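Local coordinates for uncharacterized protein (Streptococcus pneumoniae, PDB 3LFT) that probably serves as the substrate-binding protein of an ABC transporter and holds L-tryptophan in the cleft between its two lobes, at residues 10-16 / 196-200; 18-23 / 236-241; 141-147 / 193-197. One frame throughout, in Å; residues are numbered along the deposited sequence. Where two conformers were deposited one is given.

How the contacts relate
All three contacts touch the bound tryptophan, contacts 1 and 3 through the shared Asn196 among others. Contact 1 joins the lobe of the six-stranded parallel sheet to the lobe of the four-stranded one across the ligand cleft. Contact 2 shares helix 14-29 with it and packs that helix on helix 236-251; contact 3 shares helix 196-200 and ties its start to the end of strand 135-141, the turn after it and the start of helix 145-160. The centre of contact 1 lies about 14 Å from that of contact 2 and about 10 Å from that of contact 3. Along the chain, contact 3 nests inside the loop closed by contact 2, while contacts 1 and 2 alternate. Residues more than 200 positions apart thus enclose one amino acid.

Contact 1: residues 10-16 / 196-200; sequences FVSHPSL and NTIAS. With TRP (tryptophan), chain C.
The two lobes of this binding protein meet at the ligand cleft where His13, in the loop that leads into helix 14-29, lies against helix 196-200. The imidazole is sandwiched. Ala199 CB sits over the middle of one face, 3.6 Å from the ring centroid and 4° off the normal, a CH-pi contact; Leu16 CG, from the first turn of the helix that follows, covers the other face nearer the rim. With chi1 at 71°, CG stands between the backbone N and the carbonyl carbon, which turns the ring inward from the N-cap position of the helix. At the edge of the ring, His13 CE1 comes within 2.9 Å of Asn196 OD1, the ring and amide planes lying 40° apart. Neither His13 ND1 nor Asn196 OD1, both buried here, has a polar partner in the model. Phe10 backs the same asparagine: its ring edge, at CD2, meets Asn196 CB at 3.9 Å. Farther out, Val11 CG2 reaches Ser200 CB, whose hydroxyl OG bonds back to Thr197 O.

The tryptophan packs against this junction. Asn196 ND2 donates to the carboxylate atom TRP O at 2.9 Å. His13 NE2 stands 3.4 Å from TRP CZ3, above the six-membered ring of the indole. Leu16 CD2 covers the five-membered ring on the same side, 3.6 Å from TRP CG, and Ser15 CB touches TRP CZ2 at 3.4 Å. Thr71, Thr92, Ala90 and Asp115 also hydrogen-bond the ligand. Apolar and ring contacts thus carry the direct meeting of the lobes, and Asn196 supplies the polar link to the ligand, as expected of the closed, ligand-bound state of a two-lobed periplasmic-type binding protein.

Contact 2: residues 18-23 / 236-241; sequences LIYKGI and QHDLGV. With TRP (tryptophan), chain C.
Leu18 CD1 and Gly22 CA approach the imidazole of His237 obliquely; in the conformer given, Lys21 NZ does so too and forms a salt bridge with Asp25. The other flat group, the amide of Gln236, has Ile19 CD1 3.5 Å from OE1. That oxygen also accepts the indole N-H of the bound tryptophan, TRP NE1 to Gln236 OE1 being 2.8 Å and nearly straight at 168°. A bend at chi2 (-63°) swings the amide toward the pocket, while its NE2 is held by Ile234 O.

Between these side chains the helices touch backbone to backbone. Gly22 and Gly240 stand face to face, their CA atoms 3.9 Å apart, and the axes close to 6.5 Å at a crossing angle of -42°. Three CA-H...O contacts of 3.3 Å line the seam: Gly240 CA to Ile19 O, Val241 CA to Gly22 O and Ile23 CA to Gly240 O. With glycine on both sides, the helices come close enough for carbonyl oxygens to meet CA hydrogens, so weak polar contacts and close fit join them, with Leu18 and Ile19 adding apolar contact, while Gln236 gives its amide oxygen to the ligand.

Contact 3: residues 141-147 / 193-197; sequences SSSEDNS and PIDNT. With TRP (tryptophan), chain C.
Glu144 reaches from its CB to Asn196 and Thr197 at the start of helix 196-200, with CG placed beside its own backbone N (chi1 -66°) and the chain extended beyond it. CG passes Thr197 OG1 at 4.1 Å, and the carboxylate then spreads over the first turn of the helix. OE1 takes three N-H groups: Asn196 N on its syn lone pair at 2.8 Å, Asn146 ND2 on its anti lone pair, almost straight at 168°, and Asn196 ND2 from above the carboxylate plane. OE2 takes two donors of Thr197, the backbone N on the syn side and OG1 on the anti side, the latter 2.6 Å from OE2. Five bonds thus fix the group's rotation, and with the helix N-terminus they would probably offset the nearby carboxylate of Asp195, whose OD1 is 3.5 Å from Glu144 OE2.

The two segments lie at the C-terminal ends of the neighbouring parallel strands 135-141 and 189-192 of a Rossmann-like sheet, where this fold commonly places its binding loops. Asp195, the N-cap residue of helix 196-200, works in the reverse direction: its OD2 receives Ser141 N at 2.8 Å and Ser147 OG at 2.6 Å from opposite faces of the carboxylate plane, while OD1 caps Ile198 N. Asn146 ND2 spends its second hydrogen on Ile194 O, 3.0 Å away and in the carbonyl plane, at the centre of an inverse gamma turn. On the ligand side, Ile194 CG2 lies over the indole face, 3.3 Å from TRP CD2, and Asn146 CB touches the carboxylate atom OXT.

Contact 1: residues 10-16 / 196-200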
loop_
_atom_site.group_PDB
_atom_site.type_symbol
_atom_site.label_atom_id
_atom_site.label_comp_id
_atom_site.label_asym_id
_atom_site.label_seq_id
_atom_site.Cartn_x
_atom_site.Cartn_y
_atom_site.Cartn_z
ATOM N N PHE A 10 -10.338 -2.733 -1.833
ATOM C CA PHE A 10 -10.454 -3.386 -0.537
ATOM C C PHE A 10 -11.166 -2.500 0.485
ATOM O O PHE A 10 -12.011 -2.984 1.234
ATOM C CB PHE A 10 -9.080 -3.809 0.002
ATOM C CG PHE A 10 -9.118 -4.349 1.412
ATOM C CD1 PHE A 10 -9.992 -5.383 1.767
ATOM C CD2 PHE A 10 -8.290 -3.805 2.391
ATOM C CE1 PHE A 10 -10.026 -5.863 3.057
ATOM C CE2 PHE A 10 -8.324 -4.279 3.700
ATOM C CZ PHE A 10 -9.191 -5.310 4.035
ATOM N N VAL A 11 -10.831 -1.209 0.525
ATOM C CA VAL A 11 -11.328 -0.304 1.552
ATOM C C VAL A 11 -11.126 1.102 1.030
ATOM O O VAL A 11 -10.349 1.336 0.111
ATOM C CB VAL A 11 -10.543 -0.513 2.898
ATOM C CG1 VAL A 11 -9.082 -0.067 2.783
ATOM C CG2 VAL A 11 -11.194 0.170 4.082
ATOM N N SER A 12 -11.830 2.052 1.636
ATOM C CA SER A 12 -11.577 3.462 1.349
ATOM C C SER A 12 -10.439 3.973 2.212
ATOM O O SER A 12 -10.567 4.122 3.423
ATOM C CB SER A 12 -12.832 4.304 1.586
ATOM O OG SER A 12 -13.819 3.973 0.631
ATOM N N HIS A 13 -9.295 4.202 1.583
ATOM C CA HIS A 13 -8.319 5.115 2.156
ATOM C C HIS A 13 -7.733 5.921 0.994
ATOM O O HIS A 13 -7.807 5.481 -0.154
ATOM C CB HIS A 13 -7.346 4.393 3.110
ATOM C CG HIS A 13 -6.364 3.477 2.459
ATOM N ND1 HIS A 13 -6.365 2.106 2.627
ATOM C CD2 HIS A 13 -5.255 3.772 1.746
ATOM C CE1 HIS A 13 -5.306 1.596 2.017
ATOM N NE2 HIS A 13 -4.631 2.587 1.459
ATOM N N PRO A 14 -7.205 7.127 1.249
ATOM C CA PRO A 14 -6.983 8.000 0.075
ATOM C C PRO A 14 -6.012 7.464 -0.955
ATOM O O PRO A 14 -6.179 7.712 -2.151
ATOM C CB PRO A 14 -6.450 9.299 0.684
ATOM C CG PRO A 14 -7.073 9.330 2.064
ATOM C CD PRO A 14 -7.137 7.880 2.518
ATOM N N SER A 15 -5.020 6.699 -0.511
ATOM C CA SER A 15 -4.073 6.107 -1.466
ATOM C C SER A 15 -4.766 5.177 -2.459
ATOM O O SER A 15 -4.507 5.232 -3.660
ATOM C CB SER A 15 -2.961 5.357 -0.739
ATOM O OG SER A 15 -2.246 6.204 0.146
ATOM N N LEU A 16 -5.678 4.343 -1.968
ATOM C CA LEU A 16 -6.387 3.444 -2.875
ATOM C C LEU A 16 -7.293 4.203 -3.832
ATOM O O LEU A 16 -7.417 3.813 -4.999
ATOM C CB LEU A 16 -7.160 2.339 -2.144
ATOM C CG LEU A 16 -6.363 1.447 -1.180
ATOM C CD1 LEU A 16 -7.199 0.243 -0.774
ATOM C CD2 LEU A 16 -5.016 0.968 -1.727
ATOM N N ASN A 196 -3.079 -1.482 4.900
ATOM C CA ASN A 196 -4.417 -0.938 4.646
ATOM C C ASN A 196 -5.202 -0.648 5.920
ATOM O O ASN A 196 -5.978 0.309 5.966
ATOM C CB ASN A 196 -5.226 -1.902 3.788
ATOM C CG ASN A 196 -4.614 -2.088 2.430
ATOM O OD1 ASN A 196 -4.722 -1.211 1.575
ATOM N ND2 ASN A 196 -3.967 -3.228 2.208
ATOM N N THR A 197 -5.037 -1.493 6.933
ATOM C CA THR A 197 -5.744 -1.327 8.213
ATOM C C THR A 197 -5.336 -0.004 8.864
ATOM O O THR A 197 -6.188 0.824 9.203
ATOM C CB THR A 197 -5.480 -2.538 9.163
ATOM O OG1 THR A 197 -5.855 -3.751 8.482
ATOM C CG2 THR A 197 -6.248 -2.415 10.482
ATOM N N ILE A 198 -4.027 0.205 9.009
ATOM C CA ILE A 198 -3.567 1.425 9.667
ATOM C C ILE A 198 -3.858 2.613 8.752
ATOM O O ILE A 198 -4.230 3.682 9.237
ATOM C CB ILE A 198 -2.076 1.353 10.060
ATOM C CG1 ILE A 198 -1.791 0.082 10.872
ATOM C CG2 ILE A 198 -1.637 2.605 10.826
ATOM C CD1 ILE A 198 -2.603 -0.097 12.174
ATOM N N ALA A 199 -3.722 2.446 7.437
ATOM C CA ALA A 199 -4.018 3.597 6.562
ATOM C C ALA A 199 -5.473 4.040 6.683
ATOM O O ALA A 199 -5.785 5.238 6.637
ATOM C CB ALA A 199 -3.667 3.307 5.106
ATOM N N SER A 200 -6.373 3.071 6.831
ATOM C CA SER A 200 -7.791 3.371 6.961
ATOM C C SER A 200 -8.126 4.016 8.307
ATOM O O SER A 200 -9.147 4.699 8.414
ATOM C CB SER A 200 -8.622 2.105 6.725
ATOM O OG SER A 200 -8.576 1.257 7.854
HETATM N N TRP C . 0.272 -2.240 -1.347
HETATM C CA TRP C . -0.860 -2.438 -0.394
HETATM C C TRP C . -1.230 -3.884 -0.335
HETATM O O TRP C . -2.343 -4.224 0.078
HETATM C CB TRP C . -2.051 -1.561 -0.813
HETATM C CG TRP C . -1.695 -0.096 -0.794
HETATM C CD1 TRP C . -1.355 0.714 -1.877
HETATM C CD2 TRP C . -1.604 0.755 0.398
HETATM N NE1 TRP C . -1.077 1.985 -1.432
HETATM C CE2 TRP C . -1.189 2.067 -0.106
HETATM C CE3 TRP C . -1.792 0.508 1.738
HETATM C CZ2 TRP C . -1.008 3.089 0.809
HETATM C CZ3 TRP C . -1.595 1.556 2.631
HETATM C CH2 TRP C . -1.214 2.826 2.155
HETATM O OXT TRP C . -0.408 -4.735 -0.704
#

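Contact 2: residues 18-23 / 236-241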
loop_
_atom_site.group_PDB
_atom_site.type_symbol
_atom_site.label_atom_id
_atom_site.label_comp_id
_atom_site.label_asym_id
_atom_site.label_seq_id
_atom_site.Cartn_x
_atom_site.Cartn_y
_atom_site.Cartn_z
ATOM N N LEU A 18 -6.683 7.103 -5.077
ATOM C CA LEU A 18 -5.790 7.664 -6.090
ATOM C C LEU A 18 -5.300 6.592 -7.076
ATOM O O LEU A 18 -5.214 6.858 -8.288
ATOM C CB LEU A 18 -4.631 8.416 -5.429
ATOM C CG LEU A 18 -3.684 9.196 -6.335
ATOM C CD1 LEU A 18 -4.383 10.139 -7.326
ATOM C CD2 LEU A 18 -2.719 9.974 -5.449
ATOM N N ILE A 19 -5.016 5.390 -6.580
ATOM C CA ILE A 19 -4.723 4.270 -7.466
ATOM C C ILE A 19 -5.889 4.025 -8.431
ATOM O O ILE A 19 -5.669 3.864 -9.642
ATOM C CB ILE A 19 -4.368 3.010 -6.661
ATOM C CG1 ILE A 19 -3.040 3.247 -5.933
ATOM C CG2 ILE A 19 -4.303 1.774 -7.572
ATOM C CD1 ILE A 19 -2.771 2.186 -4.890
ATOM N N TYR A 20 -7.120 4.019 -7.922
ATOM C CA TYR A 20 -8.255 3.798 -8.798
ATOM C C TYR A 20 -8.386 4.912 -9.848
ATOM O O TYR A 20 -8.690 4.634 -11.017
ATOM C CB TYR A 20 -9.560 3.579 -8.007
ATOM C CG TYR A 20 -10.759 3.271 -8.888
ATOM C CD1 TYR A 20 -11.948 3.992 -8.755
ATOM C CD2 TYR A 20 -10.686 2.283 -9.865
ATOM C CE1 TYR A 20 -13.049 3.699 -9.568
ATOM C CE2 TYR A 20 -11.774 2.006 -10.687
ATOM C CZ TYR A 20 -12.929 2.713 -10.528
ATOM O OH TYR A 20 -14.003 2.421 -11.347
ATOM N N LYS A 21 -8.156 6.166 -9.454
ATOM C CA LYS A 21 -8.147 7.276 -10.406
ATOM C C LYS A 21 -7.112 6.994 -11.495
ATOM O O LYS A 21 -7.382 7.164 -12.694
ATOM C CB LYS A 21 -7.853 8.599 -9.684
ATOM C CG LYS A 21 -7.282 9.718 -10.561
ATOM C CD LYS A 21 -8.347 10.436 -11.373
ATOM C CE LYS A 21 -7.711 11.522 -12.224
ATOM N NZ LYS A 21 -6.378 11.935 -11.686
ATOM N N GLY A 22 -5.915 6.559 -11.079
ATOM C CA GLY A 22 -4.852 6.182 -12.025
ATOM C C GLY A 22 -5.265 5.069 -12.973
ATOM O O GLY A 22 -4.986 5.136 -14.168
ATOM N N ILE A 23 -5.958 4.052 -12.455
ATOM C CA ILE A 23 -6.472 2.978 -13.309
ATOM C C ILE A 23 -7.359 3.550 -14.410
ATOM O O ILE A 23 -7.192 3.221 -15.593
ATOM C CB ILE A 23 -7.228 1.908 -12.476
ATOM C CG1 ILE A 23 -6.245 1.097 -11.620
ATOM C CG2 ILE A 23 -8.092 0.992 -13.396
ATOM C CD1 ILE A 23 -6.919 0.242 -10.549
ATOM N N GLN A 236 1.399 6.960 -6.063
ATOM C CA GLN A 236 0.173 6.176 -6.129
ATOM C C GLN A 236 -0.510 6.291 -7.471
ATOM O O GLN A 236 -1.014 5.304 -8.016
ATOM C CB GLN A 236 -0.782 6.588 -5.025
ATOM C CG GLN A 236 -0.172 6.468 -3.616
ATOM C CD GLN A 236 0.187 5.038 -3.282
ATOM O OE1 GLN A 236 -0.712 4.230 -3.021
ATOM N NE2 GLN A 236 1.471 4.707 -3.281
ATOM N N HIS A 237 -0.536 7.504 -8.019
ATOM C CA HIS A 237 -1.128 7.655 -9.344
ATOM C C HIS A 237 -0.376 6.838 -10.408
ATOM O O HIS A 237 -0.999 6.204 -11.270
ATOM C CB HIS A 237 -1.274 9.130 -9.706
ATOM C CG HIS A 237 -1.883 9.350 -11.050
ATOM N ND1 HIS A 237 -3.241 9.277 -11.280
ATOM C CD2 HIS A 237 -1.311 9.606 -12.244
ATOM C CE1 HIS A 237 -3.480 9.500 -12.563
ATOM N NE2 HIS A 237 -2.325 9.698 -13.168
ATOM N N ASP A 238 0.961 6.828 -10.337
ATOM C CA ASP A 238 1.770 5.978 -11.243
ATOM C C ASP A 238 1.411 4.493 -11.139
ATOM O O ASP A 238 1.349 3.785 -12.152
ATOM C CB ASP A 238 3.276 6.171 -11.003
ATOM C CG ASP A 238 3.813 7.501 -11.516
ATOM O OD1 ASP A 238 3.147 8.177 -12.321
ATOM O OD2 ASP A 238 4.938 7.852 -11.097
ATOM N N LEU A 239 1.191 4.019 -9.919
ATOM C CA LEU A 239 0.764 2.626 -9.718
ATOM C C LEU A 239 -0.538 2.351 -10.426
ATOM O O LEU A 239 -0.708 1.310 -11.086
ATOM C CB LEU A 239 0.616 2.284 -8.235
ATOM C CG LEU A 239 1.910 2.269 -7.413
ATOM C CD1 LEU A 239 1.560 2.220 -5.934
ATOM C CD2 LEU A 239 2.803 1.101 -7.832
ATOM N N GLY A 240 -1.476 3.286 -10.312
ATOM C CA GLY A 240 -2.778 3.072 -10.944
ATOM C C GLY A 240 -2.690 3.117 -12.459
ATOM O O GLY A 240 -3.282 2.277 -13.145
ATOM N N VAL A 241 -1.965 4.089 -13.012
ATOM C CA VAL A 241 -1.822 4.147 -14.476
ATOM C C VAL A 241 -1.182 2.875 -15.014
ATOM O O VAL A 241 -1.641 2.306 -16.012
ATOM C CB VAL A 241 -1.010 5.388 -14.915
ATOM C CG1 VAL A 241 -0.743 5.385 -16.424
ATOM C CG2 VAL A 241 -1.760 6.652 -14.531
HETATM N N TRP C . 0.272 -2.240 -1.347
HETATM C CA TRP C . -0.860 -2.438 -0.394
HETATM C C TRP C . -1.230 -3.884 -0.335
HETATM O O TRP C . -2.343 -4.224 0.078
HETATM C CB TRP C . -2.051 -1.561 -0.813
HETATM C CG TRP C . -1.695 -0.096 -0.794
HETATM C CD1 TRP C . -1.355 0.714 -1.877
HETATM C CD2 TRP C . -1.604 0.755 0.398
HETATM N NE1 TRP C . -1.077 1.985 -1.432
HETATM C CE2 TRP C . -1.189 2.067 -0.106
HETATM C CE3 TRP C . -1.792 0.508 1.738
HETATM C CZ2 TRP C . -1.008 3.089 0.809
HETATM C CZ3 TRP C . -1.595 1.556 2.631
HETATM C CH2 TRP C . -1.214 2.826 2.155
HETATM O OXT TRP C . -0.408 -4.735 -0.704
#

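Contact 3: residues 141-147 / 193-197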
loop_
_atom_site.group_PDB
_atom_site.type_symbol
_atom_site.label_atom_id
_atom_site.label_comp_id
_atom_site.label_asym_id
_atom_site.label_seq_id
_atom_site.Cartn_x
_atom_site.Cartn_y
_atom_site.Cartn_z
ATOM N N SER A 141 -1.107 -4.398 10.808
ATOM C CA SER A 141 -2.139 -5.401 11.052
ATOM C C SER A 141 -1.622 -6.828 10.898
ATOM O O SER A 141 -0.901 -7.139 9.939
ATOM C CB SER A 141 -3.301 -5.140 10.121
ATOM O OG SER A 141 -4.297 -6.111 10.381
ATOM N N SER A 142 -2.008 -7.694 11.834
ATOM C CA SER A 142 -1.792 -9.133 11.695
ATOM C C SER A 142 -2.709 -9.731 10.593
ATOM O O SER A 142 -2.544 -10.891 10.212
ATOM C CB SER A 142 -1.997 -9.829 13.044
ATOM O OG SER A 142 -3.262 -9.489 13.600
ATOM N N SER A 143 -3.666 -8.953 10.078
ATOM C CA SER A 143 -4.561 -9.442 9.005
ATOM C C SER A 143 -3.950 -9.329 7.604
ATOM O O SER A 143 -4.500 -9.859 6.657
ATOM C CB SER A 143 -5.947 -8.755 9.051
ATOM O OG SER A 143 -5.851 -7.354 8.732
ATOM N N GLU A 144 -2.820 -8.650 7.464
ATOM C CA GLU A 144 -2.336 -8.287 6.124
ATOM C C GLU A 144 -1.032 -8.957 5.742
ATOM O O GLU A 144 0.015 -8.648 6.318
ATOM C CB GLU A 144 -2.218 -6.781 6.048
ATOM C CG GLU A 144 -3.591 -6.163 6.136
ATOM C CD GLU A 144 -3.651 -4.723 5.716
ATOM O OE1 GLU A 144 -2.943 -4.294 4.778
ATOM O OE2 GLU A 144 -4.449 -3.997 6.350
ATOM N N ASP A 145 -1.096 -9.849 4.756
ATOM C CA ASP A 145 0.101 -10.546 4.299
ATOM C C ASP A 145 1.147 -9.552 3.823
ATOM O O ASP A 145 2.331 -9.754 4.074
ATOM C CB ASP A 145 -0.219 -11.539 3.200
ATOM C CG ASP A 145 -1.005 -12.744 3.717
ATOM O OD1 ASP A 145 -1.038 -12.967 4.957
ATOM O OD2 ASP A 145 -1.602 -13.473 2.897
ATOM N N ASN A 146 0.722 -8.466 3.156
ATOM C CA ASN A 146 1.665 -7.416 2.738
ATOM C C ASN A 146 2.509 -6.877 3.868
ATOM O O ASN A 146 3.710 -6.610 3.689
ATOM C CB ASN A 146 0.926 -6.253 2.046
ATOM C CG ASN A 146 -0.414 -5.916 2.689
ATOM O OD1 ASN A 146 -1.336 -6.749 2.688
ATOM N ND2 ASN A 146 -0.530 -4.714 3.264
ATOM N N SER A 147 1.912 -6.710 5.044
ATOM C CA SER A 147 2.655 -6.097 6.140
ATOM C C SER A 147 3.621 -7.054 6.817
ATOM O O SER A 147 4.671 -6.630 7.305
ATOM C CB SER A 147 1.705 -5.513 7.166
ATOM O OG SER A 147 0.962 -4.463 6.580
ATOM N N PRO A 193 4.084 0.303 8.004
ATOM C CA PRO A 193 4.318 -0.166 6.640
ATOM C C PRO A 193 3.179 0.242 5.705
ATOM O O PRO A 193 2.246 0.974 6.107
ATOM C CB PRO A 193 4.422 -1.690 6.794
ATOM C CG PRO A 193 3.678 -2.007 8.030
ATOM C CD PRO A 193 3.762 -0.796 8.932
ATOM N N ILE A 194 3.257 -0.219 4.460
ATOM C CA ILE A 194 2.175 -0.024 3.492
ATOM C C ILE A 194 1.050 -0.991 3.919
ATOM O O ILE A 194 1.016 -2.148 3.481
ATOM C CB ILE A 194 2.654 -0.256 2.036
ATOM C CG1 ILE A 194 3.902 0.568 1.706
ATOM C CG2 ILE A 194 1.544 0.095 1.067
ATOM C CD1 ILE A 194 4.522 0.160 0.367
ATOM N N ASP A 195 0.188 -0.506 4.806
ATOM C CA ASP A 195 -0.737 -1.341 5.568
ATOM C C ASP A 195 -2.126 -0.726 5.438
ATOM O O ASP A 195 -2.344 0.432 5.815
ATOM C CB ASP A 195 -0.280 -1.380 7.032
ATOM C CG ASP A 195 -1.150 -2.266 7.889
ATOM O OD1 ASP A 195 -2.314 -1.895 8.160
ATOM O OD2 ASP A 195 -0.673 -3.368 8.271
ATOM N N ASN A 196 -3.079 -1.482 4.900
ATOM C CA ASN A 196 -4.417 -0.938 4.646
ATOM C C ASN A 196 -5.202 -0.648 5.920
ATOM O O ASN A 196 -5.978 0.309 5.966
ATOM C CB ASN A 196 -5.226 -1.902 3.788
ATOM C CG ASN A 196 -4.614 -2.088 2.430
ATOM O OD1 ASN A 196 -4.722 -1.211 1.575
ATOM N ND2 ASN A 196 -3.967 -3.228 2.208
ATOM N N THR A 197 -5.037 -1.493 6.933
ATOM C CA THR A 197 -5.744 -1.327 8.213
ATOM C C THR A 197 -5.336 -0.004 8.864
ATOM O O THR A 197 -6.188 0.824 9.203
ATOM C CB THR A 197 -5.480 -2.538 9.163
ATOM O OG1 THR A 197 -5.855 -3.751 8.482
ATOM C CG2 THR A 197 -6.248 -2.415 10.482
HETATM N N TRP C . 0.272 -2.240 -1.347
HETATM C CA TRP C . -0.860 -2.438 -0.394
HETATM C C TRP C . -1.230 -3.884 -0.335
HETATM O O TRP C . -2.343 -4.224 0.078
HETATM C CB TRP C . -2.051 -1.561 -0.813
HETATM C CG TRP C . -1.695 -0.096 -0.794
HETATM C CD1 TRP C . -1.355 0.714 -1.877
HETATM C CD2 TRP C . -1.604 0.755 0.398
HETATM N NE1 TRP C . -1.077 1.985 -1.432
HETATM C CE2 TRP C . -1.189 2.067 -0.106
HETATM C CE3 TRP C . -1.792 0.508 1.738
HETATM C CZ2 TRP C . -1.008 3.089 0.809
HETATM C CZ3 TRP C . -1.595 1.556 2.631
HETATM C CH2 TRP C . -1.214 2.826 2.155
HETATM O OXT TRP C . -0.408 -4.735 -0.704
#